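Local coordinates for protein vinylacetyl-CoA Delta-isomerase (Nitrosopumilus maritimus SCM1, PDB 6VJR) that probably dehydrates 4-hydroxybutyryl-CoA and isomerises vinylacetyl-CoA, carrying a [4Fe-4S] cluster, iron and FAD, at residues A[65-71]-A[136-141]; A[15-19]-A[191-195]. All coordinates share one frame; numbering follows the deposited sequence.

Both contacts lie within the HpaB-type N-terminal region and illustrate how the chemistry of a contact follows its place in the fold. Contact 1 is the more buried. It packs the end of helix 125-139 on the strand 66-68 and its 3-10 continuation, combining leucine and valine packing with one hydrogen bond from a side-chain amide and two bridging waters. Contact 2 is partly buried and joins two irregular loops; there an arginine grips a backbone carbonyl beside a small aliphatic cluster. Contact 1 is nested inside the chain loop that contact 2 closes, and the two meet directly where Leu141 packs against His194 and Trp195. Their centres are about 19 Å apart.

Contact 1 of 2, residues A[65-71]-A[136-141]; sequences LKVNRFL and VQQENL
Val136, in the last turn of helix 125-139, packs on Leu71, which lies just beyond strand 66-68 of a two-stranded antiparallel sheet. The strand leaves through an Asx turn, Asn68 OD1 accepting from Phe70 N, into a short 3-10 segment. Val136 CG2 lies 4.0 Å from Leu71 CD2, while the other methyl, Leu71 CD1, rests on the Val136 carbonyl oxygen.

Gln137 carries the polar link. With CG anti to its carbonyl carbon and the chain extended beyond (chi2 -169°), its amide reaches past Val67, whose CG1 lies 3.8 Å from Gln137 CB. NE2 donates to Leu71 O at 2.8 Å, nearly straight (166°); the acceptor lies in the amide plane, but the donor stands 34° off the plane of the Leu71 carbonyl. OE1 accepts from the hydroxyls of Ser60 and Thr63, so both ends of the amide are held and its flip is fixed. The Gln137 carbonyl oxygen accepts a hydrogen bond from a water that in turn accepts from Asn68 N.

At the exposed margin, Leu65 CD1 lies 3.9 Å from Gln138 CG.

Asn140 leaves the helix with positive phi. Its ND2 donates to Ile2 O, and also to a second water that accepts from Asn68 ND2, a group bonded besides to Thr45 O. The oxygen, Asn140 OD1, sits 3.4 Å from Asn68 CB and close to Leu71 CD1. The Leu71 methyls thus lie against oxygens of the last helical turn and of the residues just after it, CD2 lying 3.4 Å from Leu141 O.

Contact 2 of 2, residues A[15-19]-A[191-195]; sequences RDLKV and INSHW
The connection between strands 177-188 and 195-198, which passes from one beta-sheet to another, is met through Ile191 and Ser193 by the loop that leads into strand 19-21, where Arg15, Leu17 and Val19 do the touching. The side chain of Ser193 is about 8 Å from the bound FAD, which places this side of the connection near the cofactor, though nothing in the contact touches it.

Arg15 provides the polar grip. A bend at chi3 (-64°) turns its guanidinium end-on to the Ser193 carbonyl. NH1 donates to Ser193 O at 2.9 Å and NH2 to the same atom at 3.2 Å, the second bond the more bent at 141°. Ser193 O lies in the guanidinium plane, while both nitrogens approach from one face of its carbonyl. Putting an alanine here would probably leave Ser193 O without these two donors and the connection freer to shift.

The neighbouring His194 has its own ties, its ring fixed by Val142 N at ND1 and Ser11 OG at NE2.

Beyond the arginine the chemistry turns aliphatic. Leu17 CD2 settles 3.9 Å from the Ile191 carbonyl oxygen and 4.3 Å from Ile191 CG2, with Tyr226 of strand 224-228 packing on both residues. Further along, Val19 and Ile191 meet end to end through their methyls, Val19 CG1 lying 3.9 Å from Ile191 CD1.

Contact 1 of 2, residues A[65-71]-A[136-141]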
# COMPACT_ATOMS: atom_id res chain seq x y z
N LEU A 65 19.43 37.01 -24.89
CA LEU A 65 20.67 36.36 -24.47
C LEU A 65 20.44 34.87 -24.33
O LEU A 65 19.32 34.48 -24.08
CB LEU A 65 21.11 36.87 -23.10
CG LEU A 65 21.46 38.35 -23.00
CD1 LEU A 65 21.66 38.73 -21.52
CD2 LEU A 65 22.71 38.62 -23.83
N LYS A 66 21.53 34.09 -24.47
CA LYS A 66 21.56 32.74 -23.97
C LYS A 66 21.71 32.82 -22.44
O LYS A 66 22.66 33.44 -21.95
CB LYS A 66 22.73 31.98 -24.59
CG LYS A 66 22.72 30.51 -24.25
CD LYS A 66 21.98 29.71 -25.34
CE LYS A 66 22.88 29.21 -26.44
NZ LYS A 66 23.07 27.75 -26.34
N VAL A 67 20.75 32.21 -21.72
CA VAL A 67 20.72 32.29 -20.27
C VAL A 67 20.68 30.90 -19.65
O VAL A 67 20.24 29.94 -20.25
CB VAL A 67 19.53 33.13 -19.74
CG1 VAL A 67 19.52 34.52 -20.38
CG2 VAL A 67 18.19 32.46 -20.01
N ASN A 68 21.15 30.80 -18.42
CA ASN A 68 20.97 29.57 -17.67
C ASN A 68 19.46 29.26 -17.60
O ASN A 68 18.66 30.14 -17.32
CB ASN A 68 21.61 29.69 -16.29
CG ASN A 68 21.66 28.36 -15.59
OD1 ASN A 68 20.65 27.87 -15.10
ND2 ASN A 68 22.85 27.77 -15.52
N ARG A 69 19.10 27.99 -17.81
CA ARG A 69 17.69 27.61 -17.82
C ARG A 69 16.99 27.90 -16.49
O ARG A 69 15.80 28.17 -16.48
CB ARG A 69 17.47 26.16 -18.29
CG ARG A 69 16.01 25.76 -18.40
CD ARG A 69 15.88 24.43 -19.06
NE ARG A 69 16.49 24.29 -20.38
CZ ARG A 69 16.04 24.80 -21.51
NH1 ARG A 69 16.68 24.51 -22.63
NH2 ARG A 69 14.95 25.54 -21.57
N PHE A 70 17.72 27.95 -15.38
CA PHE A 70 17.12 28.34 -14.11
C PHE A 70 16.65 29.79 -14.08
O PHE A 70 15.84 30.15 -13.23
CB PHE A 70 18.06 28.08 -12.93
CG PHE A 70 18.19 26.61 -12.59
CD1 PHE A 70 17.14 25.96 -11.95
CD2 PHE A 70 19.31 25.89 -12.91
CE1 PHE A 70 17.26 24.62 -11.59
CE2 PHE A 70 19.42 24.55 -12.57
CZ PHE A 70 18.42 23.93 -11.88
N LEU A 71 17.10 30.62 -15.03
CA LEU A 71 16.71 32.04 -15.06
C LEU A 71 15.72 32.33 -16.19
O LEU A 71 15.40 33.50 -16.47
CB LEU A 71 17.98 32.87 -15.24
CG LEU A 71 18.97 32.87 -14.08
CD1 LEU A 71 20.32 33.47 -14.48
CD2 LEU A 71 18.35 33.61 -12.93
N VAL A 136 19.14 39.81 -13.70
CA VAL A 136 19.66 38.55 -13.21
C VAL A 136 20.08 37.63 -14.36
O VAL A 136 21.00 36.84 -14.20
CB VAL A 136 18.70 37.87 -12.21
CG1 VAL A 136 18.42 38.77 -11.02
CG2 VAL A 136 17.39 37.44 -12.80
N GLN A 137 19.39 37.73 -15.49
CA GLN A 137 19.79 37.01 -16.70
C GLN A 137 21.16 37.45 -17.24
O GLN A 137 21.96 36.62 -17.66
CB GLN A 137 18.72 37.14 -17.78
CG GLN A 137 17.51 36.25 -17.54
CD GLN A 137 16.57 36.18 -18.73
OE1 GLN A 137 16.72 36.90 -19.75
NE2 GLN A 137 15.56 35.35 -18.55
N GLN A 138 21.37 38.76 -17.32
CA GLN A 138 22.64 39.31 -17.78
C GLN A 138 23.80 38.87 -16.89
O GLN A 138 24.86 38.52 -17.41
CB GLN A 138 22.61 40.83 -17.78
CG GLN A 138 21.60 41.44 -18.74
CD GLN A 138 21.62 42.96 -18.71
OE1 GLN A 138 21.50 43.61 -17.66
NE2 GLN A 138 21.83 43.54 -19.87
N GLU A 139 23.59 38.89 -15.58
CA GLU A 139 24.64 38.64 -14.61
C GLU A 139 24.78 37.14 -14.28
O GLU A 139 25.82 36.74 -13.79
CB GLU A 139 24.41 39.49 -13.37
CG GLU A 139 24.41 40.98 -13.68
CD GLU A 139 24.29 41.94 -12.50
OE1 GLU A 139 24.06 43.16 -12.72
OE2 GLU A 139 24.42 41.46 -11.35
N ASN A 140 23.77 36.33 -14.61
CA ASN A 140 23.77 34.88 -14.42
C ASN A 140 23.81 34.50 -12.94
O ASN A 140 24.72 33.80 -12.51
CB ASN A 140 24.85 34.18 -15.23
CG ASN A 140 24.57 32.71 -15.41
OD1 ASN A 140 23.48 32.22 -15.10
ND2 ASN A 140 25.54 31.98 -15.90
N LEU A 141 22.81 34.98 -12.17
CA LEU A 141 22.79 34.91 -10.71
C LEU A 141 21.91 33.76 -10.21
O LEU A 141 21.11 33.19 -10.94
CB LEU A 141 22.30 36.26 -10.15
CG LEU A 141 23.13 37.46 -10.62
CD1 LEU A 141 22.66 38.75 -9.96
CD2 LEU A 141 24.61 37.23 -10.40
O HOH W 1 24.99 29.22 -16.88
O HOH W 2 22.18 33.53 -17.56

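Contact 2 of 2, residues A[15-19]-A[191-195]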
# COMPACT_ATOMS: atom_id res chain seq x y z
N ARG A 15 31.61 38.21 1.24
CA ARG A 15 30.34 38.94 1.28
C ARG A 15 29.91 39.37 2.68
O ARG A 15 29.04 40.25 2.84
CB ARG A 15 29.20 38.17 0.63
CG ARG A 15 29.56 37.72 -0.78
CD ARG A 15 28.31 37.36 -1.58
NE ARG A 15 27.63 36.21 -0.98
CZ ARG A 15 26.42 35.77 -1.33
NH1 ARG A 15 25.79 36.32 -2.35
NH2 ARG A 15 25.87 34.77 -0.69
N ASP A 16 30.49 38.76 3.71
CA ASP A 16 30.12 39.08 5.09
C ASP A 16 28.61 39.10 5.40
O ASP A 16 28.13 39.93 6.19
CB ASP A 16 30.82 40.35 5.55
CG ASP A 16 30.89 40.51 7.07
OD1 ASP A 16 31.08 39.46 7.76
OD2 ASP A 16 30.77 41.65 7.55
N LEU A 17 27.86 38.11 4.92
CA LEU A 17 26.51 37.80 5.41
C LEU A 17 26.63 37.48 6.90
O LEU A 17 27.64 36.93 7.29
CB LEU A 17 25.97 36.58 4.65
CG LEU A 17 25.20 36.83 3.34
CD1 LEU A 17 25.95 37.63 2.33
CD2 LEU A 17 24.68 35.54 2.72
N LYS A 18 25.60 37.82 7.68
CA LYS A 18 25.52 37.46 9.07
C LYS A 18 24.88 36.07 9.16
O LYS A 18 23.68 35.94 8.97
CB LYS A 18 24.71 38.50 9.86
CG LYS A 18 24.75 38.22 11.33
CD LYS A 18 23.90 39.15 12.18
CE LYS A 18 24.34 40.54 12.20
NZ LYS A 18 23.43 41.38 12.98
N VAL A 19 25.71 35.05 9.44
CA VAL A 19 25.26 33.66 9.45
C VAL A 19 25.64 33.01 10.78
O VAL A 19 26.82 32.92 11.11
CB VAL A 19 25.86 32.84 8.30
CG1 VAL A 19 25.45 31.38 8.35
CG2 VAL A 19 25.54 33.45 6.95
N ILE A 191 21.81 31.27 1.58
CA ILE A 191 23.16 31.75 1.84
C ILE A 191 24.03 31.64 0.58
O ILE A 191 25.00 32.39 0.44
CB ILE A 191 23.73 31.05 3.09
CG1 ILE A 191 22.90 31.48 4.32
CG2 ILE A 191 25.21 31.35 3.29
CD1 ILE A 191 23.00 30.49 5.46
N ASN A 192 23.67 30.71 -0.31
CA ASN A 192 24.35 30.44 -1.56
C ASN A 192 23.78 31.27 -2.72
O ASN A 192 24.19 31.07 -3.83
CB ASN A 192 24.28 28.95 -1.90
CG ASN A 192 24.94 28.10 -0.83
OD1 ASN A 192 25.71 28.60 -0.01
ND2 ASN A 192 24.66 26.81 -0.85
N SER A 193 22.83 32.16 -2.43
CA SER A 193 22.12 32.93 -3.43
C SER A 193 22.68 34.36 -3.50
O SER A 193 23.25 34.87 -2.53
CB SER A 193 20.64 32.98 -3.11
OG SER A 193 19.99 31.71 -3.08
N HIS A 194 22.42 35.03 -4.64
CA HIS A 194 22.74 36.43 -4.86
C HIS A 194 21.57 37.35 -4.48
O HIS A 194 21.78 38.45 -3.94
CB HIS A 194 23.22 36.65 -6.30
CG HIS A 194 24.40 35.84 -6.68
ND1 HIS A 194 24.28 34.74 -7.50
CD2 HIS A 194 25.68 35.88 -6.30
CE1 HIS A 194 25.49 34.21 -7.69
NE2 HIS A 194 26.36 34.87 -6.94
N TRP A 195 20.36 36.95 -4.86
CA TRP A 195 19.13 37.65 -4.55
C TRP A 195 18.13 36.65 -3.98
O TRP A 195 18.16 35.49 -4.36
CB TRP A 195 18.51 38.30 -5.78
CG TRP A 195 19.33 39.42 -6.33
CD1 TRP A 195 20.42 39.36 -7.15
CD2 TRP A 195 19.13 40.81 -6.04
NE1 TRP A 195 20.89 40.62 -7.41
CE2 TRP A 195 20.12 41.52 -6.73
CE3 TRP A 195 18.17 41.50 -5.30
CZ2 TRP A 195 20.20 42.91 -6.67
CZ3 TRP A 195 18.26 42.87 -5.22
CH2 TRP A 195 19.26 43.56 -5.91